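PDB 4NH0: ESX secretion system protein EccC from Thermomonospora curvata, which forms part of the ESX (type VII) secretion system, has weak intrinsic ATPase activity and might be the subunit that drives translocation of exported proteins. Local coordinates for residues L321-L326 / A521-P526; A632-V637 / Y648-S653; D1045-V1050 / L1074-S1079. All coordinates share one frame; numbering follows the deposited sequence.

Overall arrangement
Each contact belongs to a different FtsK-type ATPase domain of the chain. Contact 1, in the first, is partly buried: a helix meets a loop mainly through side chains, with no hydrogen bond between the two segments. Contact 2, in the second, is a buried beta hairpin, its strands tied by backbone bonds and dressed with aromatic rings. Contact 3, in the third, is also buried and sets a turn against strand 1072-1078 beside bound ATP, mixing apolar packing with a carboxylate-to-amide bond. No elements are shared, and the centres of contacts 1 and 3 lie about 103 Å apart, on opposite sides of the chain's centre.

Contact 1: residues L321-L326 / A521-P526; sequences LRTLVL and AYVSGP
Val-523 points its side chain at the flank of helix 317-329 and meets Leu-326 with one methyl and Thr-323 mainly with the other. CG1 of Val-523 lies 3.8 Å from CD2 of Leu-326, the two side chains running past each other in opposite directions. Leu-326 has its CG anti to the backbone N (chi1 -175°), which leaves CD2 on the side facing Val-523. The other methyl, CG2 of Val-523, sits 4.0 Å from OG1 of Thr-323, and here the side chains cross at a slant.

Thr-323 also turns OG1 toward the carbonyl of Ala-521, 3.2 Å from OG1 to O, but this is proximity without a hydrogen bond. The hydroxyl is instead bonded to the main-chain O of Glu-319, one turn back in the helix. Further along the loop, OG of Ser-524 stands 3.7 Å from NE of Arg-322, again close but not bonded. A bend at chi3 (60°) brings NE of Arg-322 over toward Ser-524, while its NH1 bonds to the carbonyl of Thr-349. OE1 of Glu-319 pairs with Ser-524 OG and OE2 takes the backbone N-H of Val-523, so one side chain grips the loop twice.

Helix 317-329 is the helix after the P-loop of the first FtsK domain, a P-loop NTPase fold whose ATP site here is predicted. Its buried side rests through Leu-321 and Leu-324 on strands 418-424 and 452-458, the loop after strand 518-520 crosses its flank, and Phe-576 of helix 575-583 touches both Leu-326 and Val-523 and makes a cation-pi pair with Arg-322.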
# COMPACT_ATOMS: atom_id res chain seq x y z
N LEU A 321 39.22 -27.24 -0.46
CA LEU A 321 38.43 -26.36 -1.31
C LEU A 321 39.04 -24.96 -1.38
O LEU A 321 38.99 -24.31 -2.42
CB LEU A 321 36.99 -26.28 -0.82
CG LEU A 321 36.20 -27.59 -0.88
CD1 LEU A 321 34.81 -27.41 -0.28
CD2 LEU A 321 36.11 -28.08 -2.31
N ARG A 322 39.62 -24.51 -0.27
CA ARG A 322 40.29 -23.22 -0.23
C ARG A 322 41.53 -23.25 -1.12
O ARG A 322 41.80 -22.31 -1.86
CB ARG A 322 40.68 -22.85 1.20
CG ARG A 322 39.50 -22.69 2.14
CD ARG A 322 39.96 -22.44 3.56
NE ARG A 322 40.77 -21.24 3.68
CZ ARG A 322 40.28 -20.03 3.94
NH1 ARG A 322 38.98 -19.86 4.11
NH2 ARG A 322 41.09 -18.99 4.03
N THR A 323 42.28 -24.34 -1.02
CA THR A 323 43.52 -24.49 -1.77
C THR A 323 43.27 -24.54 -3.27
O THR A 323 43.99 -23.93 -4.05
CB THR A 323 44.28 -25.76 -1.34
OG1 THR A 323 44.44 -25.77 0.08
CG2 THR A 323 45.64 -25.82 -2.00
N LEU A 324 42.23 -25.26 -3.67
CA LEU A 324 41.89 -25.40 -5.08
C LEU A 324 41.49 -24.06 -5.69
O LEU A 324 41.95 -23.70 -6.77
CB LEU A 324 40.76 -26.41 -5.27
CG LEU A 324 40.29 -26.59 -6.72
CD1 LEU A 324 41.45 -27.00 -7.61
CD2 LEU A 324 39.17 -27.62 -6.80
N VAL A 325 40.62 -23.33 -5.00
CA VAL A 325 40.15 -22.04 -5.48
C VAL A 325 41.28 -21.02 -5.54
O VAL A 325 41.46 -20.34 -6.56
CB VAL A 325 39.02 -21.49 -4.58
CG1 VAL A 325 38.70 -20.05 -4.94
CG2 VAL A 325 37.78 -22.36 -4.71
N LEU A 326 42.04 -20.91 -4.46
CA LEU A 326 43.13 -19.94 -4.38
C LEU A 326 44.20 -20.20 -5.44
O LEU A 326 44.77 -19.27 -5.99
CB LEU A 326 43.75 -19.95 -2.99
CG LEU A 326 44.83 -18.89 -2.74
CD1 LEU A 326 44.26 -17.50 -2.94
CD2 LEU A 326 45.41 -19.03 -1.34
N ALA A 521 48.06 -29.68 -0.20
CA ALA A 521 48.84 -28.57 0.32
C ALA A 521 47.95 -27.68 1.17
O ALA A 521 46.73 -27.80 1.14
CB ALA A 521 49.47 -27.78 -0.81
N TYR A 522 48.57 -26.77 1.93
CA TYR A 522 47.80 -25.86 2.77
C TYR A 522 48.05 -24.41 2.40
O TYR A 522 49.06 -24.08 1.77
CB TYR A 522 48.12 -26.09 4.25
CG TYR A 522 49.56 -25.81 4.63
CD1 TYR A 522 49.95 -24.55 5.06
CD2 TYR A 522 50.52 -26.81 4.58
CE1 TYR A 522 51.26 -24.29 5.42
CE2 TYR A 522 51.84 -26.56 4.93
CZ TYR A 522 52.20 -25.29 5.36
OH TYR A 522 53.50 -25.04 5.71
N VAL A 523 47.12 -23.54 2.78
CA VAL A 523 47.23 -22.11 2.50
C VAL A 523 46.92 -21.29 3.75
O VAL A 523 47.04 -20.07 3.74
CB VAL A 523 46.28 -21.69 1.37
CG1 VAL A 523 46.73 -22.28 0.04
CG2 VAL A 523 44.85 -22.10 1.68
N SER A 524 46.52 -21.98 4.81
CA SER A 524 46.12 -21.32 6.05
C SER A 524 47.25 -21.28 7.07
O SER A 524 47.01 -21.19 8.27
CB SER A 524 44.89 -22.01 6.65
OG SER A 524 43.81 -22.01 5.73
N GLY A 525 48.48 -21.35 6.58
CA GLY A 525 49.64 -21.30 7.45
C GLY A 525 50.60 -20.19 7.06
O GLY A 525 50.35 -19.47 6.10
N PRO A 526 51.69 -20.03 7.82
CA PRO A 526 52.74 -19.06 7.52
C PRO A 526 53.85 -19.67 6.67
O PRO A 526 53.75 -20.84 6.31
CB PRO A 526 53.26 -18.68 8.91
CG PRO A 526 53.13 -19.97 9.67
CD PRO A 526 51.92 -20.70 9.12

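Contact 2: residues A632-V637 / Y648-S653; sequences AVVGLV and YWLDLS
Val-633 sets its CB over one face of the Trp-649 indole, 3.5 Å from the centroid of the six-membered ring and only 6° off the ring normal, a CH-pi contact. The indole lies across the neighbouring strand: CE3 of Trp-649 is 3.3 Å from the carbonyl C of Ala-632. It is brought there by a CG anti to its own carbonyl carbon (chi1 -81°). Val-633 and Trp-649 form a non-hydrogen-bonded antiparallel pair.

A second aromatic group works at the Gly-635 end. CG2 of Val-637 approaches the Tyr-648 ring off-centre, 4.2 Å from its centroid, and CD1 of Leu-650 stands above one face toward the rim. CG2 of Val-634 meets CD2 of Leu-650 at 3.6 Å, on the side of the strands away from the indole.

Main-chain bonds fix this register. Ala-632 and Leu-650 exchange two of them, Ala-632 N to Leu-650 O at 3.2 Å and Leu-650 N to Ala-632 O at 2.9 Å. Val-634 N then reaches Tyr-648 O at 3.0 Å. The last bond, from Tyr-648 N to Gly-635 O, is less regular, its donor 54° out of the carbonyl plane. Where the strand gives out, OD1 of Asp-651 accepts from the N of Ser-653 in an Asx turn.

Outside this shell, Phe-861 meets Tyr-648 edge-to-face. Ala-632 and Val-634 lean on helix 669-683, the helix after the P-loop, while Tyr-648 and Leu-650 touch strand 823-827.

The whole is a beta hairpin of strands 631-639 and 644-651 at one margin of the mixed sheet of the second FtsK domain, a P-loop NTPase fold. Strand 631-639 pairs on its other side with strand 860-863, which carries the ATP-binding Thr-863.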
# COMPACT_ATOMS: atom_id res chain seq x y z
N ALA A 632 4.15 6.43 -9.98
CA ALA A 632 4.70 6.47 -8.64
C ALA A 632 5.55 5.24 -8.34
O ALA A 632 5.15 4.12 -8.63
CB ALA A 632 3.59 6.59 -7.61
N VAL A 633 6.73 5.47 -7.78
CA VAL A 633 7.61 4.38 -7.37
C VAL A 633 7.31 4.00 -5.93
O VAL A 633 7.18 4.86 -5.06
CB VAL A 633 9.09 4.77 -7.53
CG1 VAL A 633 9.38 6.10 -6.86
CG2 VAL A 633 9.99 3.67 -6.99
N VAL A 634 7.18 2.70 -5.68
CA VAL A 634 6.74 2.22 -4.37
C VAL A 634 7.82 1.42 -3.63
O VAL A 634 8.04 1.64 -2.44
CB VAL A 634 5.47 1.36 -4.51
CG1 VAL A 634 5.37 0.34 -3.40
CG2 VAL A 634 4.24 2.26 -4.53
N GLY A 635 8.48 0.50 -4.33
CA GLY A 635 9.47 -0.33 -3.69
C GLY A 635 10.52 -0.91 -4.62
O GLY A 635 10.88 -0.30 -5.62
N LEU A 636 11.00 -2.10 -4.27
CA LEU A 636 12.03 -2.77 -5.06
C LEU A 636 11.66 -4.22 -5.32
O LEU A 636 11.57 -5.03 -4.40
CB LEU A 636 13.38 -2.70 -4.33
CG LEU A 636 14.60 -3.19 -5.11
CD1 LEU A 636 14.87 -2.29 -6.30
CD2 LEU A 636 15.81 -3.27 -4.21
N VAL A 637 11.45 -4.55 -6.59
CA VAL A 637 11.06 -5.91 -6.98
C VAL A 637 12.30 -6.77 -7.21
O VAL A 637 13.27 -6.33 -7.81
CB VAL A 637 10.20 -5.90 -8.26
CG1 VAL A 637 9.74 -7.30 -8.61
CG2 VAL A 637 9.01 -4.98 -8.08
N TYR A 648 9.72 -0.62 -8.45
CA TYR A 648 8.35 -0.99 -8.69
C TYR A 648 7.63 0.27 -9.02
O TYR A 648 7.65 1.19 -8.24
CB TYR A 648 7.80 -1.52 -7.39
CG TYR A 648 6.54 -2.28 -7.49
CD1 TYR A 648 5.96 -2.55 -8.71
CD2 TYR A 648 5.92 -2.75 -6.38
CE1 TYR A 648 4.80 -3.26 -8.80
CE2 TYR A 648 4.76 -3.47 -6.46
CZ TYR A 648 4.20 -3.71 -7.67
OH TYR A 648 3.05 -4.43 -7.75
N TRP A 649 6.97 0.31 -10.17
CA TRP A 649 6.33 1.52 -10.62
C TRP A 649 4.91 1.26 -10.92
O TRP A 649 4.56 0.19 -11.43
CB TRP A 649 6.97 2.02 -11.88
CG TRP A 649 8.22 2.78 -11.66
CD1 TRP A 649 9.50 2.33 -11.74
CD2 TRP A 649 8.34 4.18 -11.31
NE1 TRP A 649 10.38 3.32 -11.47
CE2 TRP A 649 9.75 4.45 -11.21
CE3 TRP A 649 7.46 5.18 -11.08
CZ2 TRP A 649 10.23 5.68 -10.89
CZ3 TRP A 649 7.95 6.42 -10.76
CH2 TRP A 649 9.30 6.66 -10.67
N LEU A 650 4.08 2.25 -10.64
CA LEU A 650 2.66 2.13 -10.80
C LEU A 650 2.16 3.15 -11.81
O LEU A 650 2.62 4.26 -11.82
CB LEU A 650 2.00 2.38 -9.46
CG LEU A 650 1.87 1.20 -8.51
CD1 LEU A 650 3.04 0.27 -8.65
CD2 LEU A 650 1.78 1.71 -7.09
N ASP A 651 1.24 2.74 -12.66
CA ASP A 651 0.68 3.60 -13.69
C ASP A 651 -0.74 3.99 -13.34
O ASP A 651 -1.70 3.34 -13.77
CB ASP A 651 0.72 2.91 -15.06
CG ASP A 651 0.49 3.87 -16.21
OD1 ASP A 651 0.10 5.03 -15.96
OD2 ASP A 651 0.68 3.46 -17.37
N LEU A 652 -0.88 5.04 -12.55
CA LEU A 652 -2.19 5.50 -12.11
C LEU A 652 -2.78 6.51 -13.09
O LEU A 652 -3.70 7.26 -12.75
CB LEU A 652 -2.10 6.12 -10.71
CG LEU A 652 -1.36 5.30 -9.66
CD1 LEU A 652 -1.45 5.96 -8.30
CD2 LEU A 652 -1.90 3.88 -9.60
N SER A 653 -2.25 6.52 -14.31
CA SER A 653 -2.69 7.46 -15.33
C SER A 653 -3.94 6.99 -16.06
O SER A 653 -4.19 7.39 -17.20
CB SER A 653 -1.57 7.70 -16.34
OG SER A 653 -2.02 8.48 -17.43

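Contact 3: residues D1045-V1050 / L1074-S1079; sequences DDYEMV and LIIARS
Tyr-1047 packs its CB against the CG2 of Ile-1076, 3.6 Å away, in the closely fitted half of the contact. Its CG is anti to the backbone N (chi1 -179°), which lays the ring alongside strand 1072-1078, with CG2 of Ile-1076 at a slant to it and CD of Arg-1078 at its edge. The N of Tyr-1047 gives a hydrogen bond to the O of Ala-1077, 2.8 Å long and in the carbonyl plane. Ile-1091 of helix 1090-1097 closes over both Tyr-1047 and Ile-1076.

The turn follows strand 1039-1045, which runs parallel to strand 1072-1078 in the core sheet of the third FtsK domain. Asp-1045 and Asp-1046 stand where the Walker B acidic residues of P-loop ATPases are commonly found. OD2 of Asp-1045 bonds to the hydroxyl of Ser-955 in the P-loop, and Asp-1046 touches the bound ATP, its side chain about 4 Å from the magnesium ion, while its OD2 bonds to Ser-982.

Glu-1048 belongs to the more open side, where it is partly exposed, as is Ser-1079. Its chain bends at chi2 (-79°), and OE1 takes the N-H of Ser-1079 at 3.0 Å, from above the carboxylate plane; CB of Ser-1079 lies 3.4 Å from CD of Glu-1048. CB of Glu-1048 covers one face of the Arg-1078 guanidinium, 3.8 Å above its centre, but the opposite charges do not meet: OE1 of Glu-1048 is 5.3 Å from NE of Arg-1078. Arg-1078, unlike Glu-1048, is buried, and its NH1 reaches instead to the carbonyl of Gly-1081. With an alanine in place of Glu-1048 the Ser-1079 amide would probably lose its acceptor, and the backbone at Ser-1079 would be held less firmly to the turn.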
# COMPACT_ATOMS: atom_id res chain seq x y z
N ASP A 1045 -44.07 27.61 21.56
CA ASP A 1045 -42.76 27.29 22.10
C ASP A 1045 -42.92 26.63 23.46
O ASP A 1045 -43.85 26.94 24.20
CB ASP A 1045 -41.90 28.56 22.21
CG ASP A 1045 -40.43 28.25 22.36
OD1 ASP A 1045 -40.08 27.10 22.69
OD2 ASP A 1045 -39.61 29.17 22.16
N ASP A 1046 -42.00 25.72 23.78
CA ASP A 1046 -42.04 24.96 25.03
C ASP A 1046 -43.37 24.25 25.20
O ASP A 1046 -44.14 24.55 26.12
CB ASP A 1046 -41.77 25.88 26.22
CG ASP A 1046 -40.39 26.52 26.17
OD1 ASP A 1046 -39.41 25.79 25.93
OD2 ASP A 1046 -40.29 27.74 26.37
N TYR A 1047 -43.65 23.30 24.31
CA TYR A 1047 -44.92 22.60 24.29
C TYR A 1047 -45.10 21.68 25.50
O TYR A 1047 -46.22 21.37 25.89
CB TYR A 1047 -45.05 21.79 23.00
CG TYR A 1047 -46.36 21.04 22.86
CD1 TYR A 1047 -47.52 21.69 22.46
CD2 TYR A 1047 -46.43 19.68 23.13
CE1 TYR A 1047 -48.71 21.01 22.34
CE2 TYR A 1047 -47.63 18.99 23.00
CZ TYR A 1047 -48.76 19.66 22.61
OH TYR A 1047 -49.95 18.98 22.48
N GLU A 1048 -43.99 21.26 26.09
CA GLU A 1048 -44.05 20.37 27.24
C GLU A 1048 -44.63 21.08 28.46
O GLU A 1048 -45.15 20.44 29.37
CB GLU A 1048 -42.66 19.81 27.57
CG GLU A 1048 -41.71 20.80 28.25
CD GLU A 1048 -41.07 21.76 27.27
OE1 GLU A 1048 -41.40 21.72 26.07
OE2 GLU A 1048 -40.23 22.57 27.71
N MET A 1049 -44.55 22.41 28.46
CA MET A 1049 -45.05 23.21 29.57
C MET A 1049 -46.50 23.63 29.34
O MET A 1049 -47.14 24.17 30.24
CB MET A 1049 -44.17 24.44 29.78
CG MET A 1049 -42.77 24.12 30.28
SD MET A 1049 -41.61 25.47 29.97
CE MET A 1049 -42.50 26.85 30.70
N VAL A 1050 -47.00 23.39 28.13
CA VAL A 1050 -48.37 23.74 27.80
C VAL A 1050 -49.21 22.47 27.66
O VAL A 1050 -50.44 22.53 27.55
CB VAL A 1050 -48.45 24.57 26.49
CG1 VAL A 1050 -48.34 23.67 25.28
CG2 VAL A 1050 -49.73 25.38 26.44
N LEU A 1074 -49.49 24.75 12.28
CA LEU A 1074 -48.95 24.50 13.61
C LEU A 1074 -47.43 24.42 13.60
O LEU A 1074 -46.85 23.58 12.91
CB LEU A 1074 -49.54 23.21 14.20
CG LEU A 1074 -50.65 23.37 15.23
CD1 LEU A 1074 -50.11 24.03 16.49
CD2 LEU A 1074 -51.80 24.18 14.66
N ILE A 1075 -46.80 25.30 14.36
CA ILE A 1075 -45.35 25.30 14.50
C ILE A 1075 -44.99 25.10 15.96
O ILE A 1075 -45.13 26.02 16.77
CB ILE A 1075 -44.73 26.60 13.97
CG1 ILE A 1075 -45.26 26.91 12.57
CG2 ILE A 1075 -43.21 26.50 13.94
CD1 ILE A 1075 -44.72 28.18 11.97
N ILE A 1076 -44.52 23.91 16.30
CA ILE A 1076 -44.37 23.50 17.69
C ILE A 1076 -42.95 23.10 18.06
O ILE A 1076 -42.28 22.40 17.31
CB ILE A 1076 -45.32 22.32 18.01
CG1 ILE A 1076 -46.77 22.71 17.72
CG2 ILE A 1076 -45.18 21.88 19.45
CD1 ILE A 1076 -47.75 21.59 17.94
N ALA A 1077 -42.49 23.57 19.21
CA ALA A 1077 -41.21 23.14 19.77
C ALA A 1077 -41.43 22.50 21.14
O ALA A 1077 -42.15 23.03 21.98
CB ALA A 1077 -40.26 24.30 19.89
N ARG A 1078 -40.80 21.35 21.36
CA ARG A 1078 -40.94 20.64 22.63
C ARG A 1078 -39.59 20.18 23.16
O ARG A 1078 -38.70 19.83 22.39
CB ARG A 1078 -41.88 19.45 22.48
CG ARG A 1078 -42.27 18.81 23.80
CD ARG A 1078 -43.02 17.50 23.60
NE ARG A 1078 -43.39 16.91 24.89
CZ ARG A 1078 -42.52 16.40 25.75
NH1 ARG A 1078 -41.22 16.41 25.47
NH2 ARG A 1078 -42.94 15.88 26.89
N SER A 1079 -39.44 20.18 24.48
CA SER A 1079 -38.22 19.70 25.12
C SER A 1079 -38.02 18.21 24.86
O SER A 1079 -38.91 17.53 24.34
CB SER A 1079 -38.25 19.97 26.62
OG SER A 1079 -37.06 19.51 27.24